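Long-range contact in ochratoxinase (Aspergillus niger, PDB 4C65), which hydrolyses ochratoxin A to ochratoxin alpha and L-phenylalanine as a zinc-dependent carboxypeptidase of the amidohydrolase superfamily: residues L61-W66 / A364-A369. Sequence-based numbering, arbitrary orientation.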
loop_
_atom_site.group_PDB
_atom_site.type_symbol
_atom_site.label_atom_id
_atom_site.label_comp_id
_atom_site.label_asym_id
_atom_site.label_seq_id
_atom_site.Cartn_x
_atom_site.Cartn_y
_atom_site.Cartn_z
ATOM N N LEU A 61 9.185 -54.372 23.093
ATOM C CA LEU A 61 8.400 -53.182 23.340
ATOM C C LEU A 61 9.307 -52.028 23.774
ATOM O O LEU A 61 10.273 -52.238 24.527
ATOM C CB LEU A 61 7.369 -53.451 24.423
ATOM C CG LEU A 61 6.165 -52.529 24.471
ATOM C CD1 LEU A 61 5.197 -52.805 23.327
ATOM C CD2 LEU A 61 5.450 -52.675 25.814
ATOM N N MET A 62 8.991 -50.824 23.309
ATOM C CA MET A 62 9.777 -49.635 23.627
ATOM C C MET A 62 8.936 -48.380 23.473
ATOM O O MET A 62 7.800 -48.443 22.962
ATOM C CB MET A 62 11.012 -49.573 22.724
ATOM C CG MET A 62 10.732 -49.476 21.229
ATOM S SD MET A 62 12.243 -49.212 20.264
ATOM C CE MET A 62 12.534 -47.467 20.581
ATOM N N PRO A 63 9.465 -47.235 23.903
ATOM C CA PRO A 63 8.727 -45.995 23.654
ATOM C C PRO A 63 8.645 -45.653 22.190
ATOM O O PRO A 63 9.529 -46.011 21.409
ATOM C CB PRO A 63 9.564 -44.916 24.373
ATOM C CG PRO A 63 10.521 -45.653 25.238
ATOM C CD PRO A 63 10.742 -46.971 24.568
ATOM N N GLY A 64 7.575 -44.968 21.811
ATOM C CA GLY A 64 7.490 -44.391 20.464
ATOM C C GLY A 64 8.669 -43.447 20.198
ATOM O O GLY A 64 9.141 -42.766 21.108
ATOM N N LEU A 65 9.143 -43.437 18.957
ATOM C CA LEU A 65 10.348 -42.704 18.602
ATOM C C LEU A 65 10.066 -41.230 18.331
ATOM O O LEU A 65 9.005 -40.875 17.827
ATOM C CB LEU A 65 10.984 -43.334 17.377
ATOM C CG LEU A 65 11.576 -44.723 17.571
ATOM C CD1 LEU A 65 11.724 -45.413 16.228
ATOM C CD2 LEU A 65 12.921 -44.595 18.289
ATOM N N TRP A 66 11.042 -40.392 18.678
ATOM C CA TRP A 66 11.022 -38.960 18.378
ATOM C C TRP A 66 12.039 -38.656 17.284
ATOM O O TRP A 66 13.087 -39.288 17.209
ATOM C CB TRP A 66 11.448 -38.136 19.565
ATOM C CG TRP A 66 10.416 -37.903 20.599
ATOM C CD1 TRP A 66 9.811 -38.834 21.366
ATOM C CD2 TRP A 66 9.948 -36.633 21.063
ATOM N NE1 TRP A 66 8.939 -38.228 22.244
ATOM C CE2 TRP A 66 9.010 -36.875 22.073
ATOM C CE3 TRP A 66 10.217 -35.312 20.701
ATOM C CZ2 TRP A 66 8.323 -35.854 22.709
ATOM C CZ3 TRP A 66 9.551 -34.296 21.360
ATOM C CH2 TRP A 66 8.623 -34.578 22.362
ATOM N N ALA A 364 18.522 -41.446 23.202
ATOM C CA ALA A 364 18.570 -40.162 22.501
ATOM C C ALA A 364 17.347 -39.944 21.593
ATOM O O ALA A 364 17.003 -38.798 21.298
ATOM C CB ALA A 364 19.854 -40.057 21.688
ATOM N N ALA A 365 16.695 -41.021 21.167
ATOM C CA ALA A 365 15.510 -40.895 20.331
ATOM C C ALA A 365 14.196 -41.059 21.087
ATOM O O ALA A 365 13.122 -40.921 20.502
ATOM C CB ALA A 365 15.571 -41.893 19.203
ATOM N N THR A 366 14.277 -41.353 22.379
ATOM C CA THR A 366 13.098 -41.559 23.187
ATOM C C THR A 366 13.150 -40.735 24.442
ATOM O O THR A 366 12.591 -39.650 24.490
ATOM C CB THR A 366 12.892 -43.060 23.504
ATOM O OG1 THR A 366 14.004 -43.597 24.243
ATOM C CG2 THR A 366 12.730 -43.837 22.238
ATOM N N ALA A 367 13.862 -41.205 25.455
ATOM C CA ALA A 367 13.837 -40.571 26.782
ATOM C C ALA A 367 14.299 -39.103 26.772
ATOM O O ALA A 367 13.729 -38.280 27.476
ATOM C CB ALA A 367 14.648 -41.386 27.791
ATOM N N ASN A 368 15.339 -38.801 26.006
ATOM C CA ASN A 368 15.933 -37.467 25.984
ATOM C C ASN A 368 15.198 -36.534 25.076
ATOM O O ASN A 368 15.269 -35.329 25.235
ATOM C CB ASN A 368 17.380 -37.523 25.501
ATOM C CG ASN A 368 18.334 -38.092 26.541
ATOM O OD1 ASN A 368 18.013 -38.226 27.718
ATOM N ND2 ASN A 368 19.527 -38.435 26.087
ATOM N N ALA A 369 14.488 -37.092 24.105
ATOM C CA ALA A 369 13.934 -36.304 23.005
ATOM C C ALA A 369 12.956 -35.196 23.419
ATOM O O ALA A 369 12.998 -34.105 22.848
ATOM C CB ALA A 369 13.290 -37.213 21.998
#
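Trp-66 N donates to Ala-365 O at 2.8 Å, nearly in line with the C=O bond. The angle at the hydrogen is 158°, and the bond ties strand 60-67 to segment 364-369. Around it the packing is largely apolar. Met-62 CE, 4.0 Å from Thr-366 CG2, and Leu-65 CD2 come in on that methyl from neighbouring directions. The Pro-63 ring approaches from another, crossing the threonine at about a right angle, its CB 3.9 Å from Thr-366 CB. Chi1 of 61° in Thr-366 sets CG2 anti to the carbonyl carbon, facing these side chains, and lets OG1 bond back to Ile-362 O in helix 358-365. Leu-65 CD2 also reaches Ala-365 CB at 3.9 Å. On Trp-66, chi1 of -80° places CG beside the backbone N, turning the indole toward Ala-369, which lies over one face; its methyl is modelled too close for the spacing to be trusted. Tyr-137 meets the indole close to parallel. One N-H...O bond thus joins the segments together with methyl and ring packing, and burial probably shields it from water. Leu-65 and Trp-66, consistent with the first barrel strand, lead on to the zinc ligand His-69.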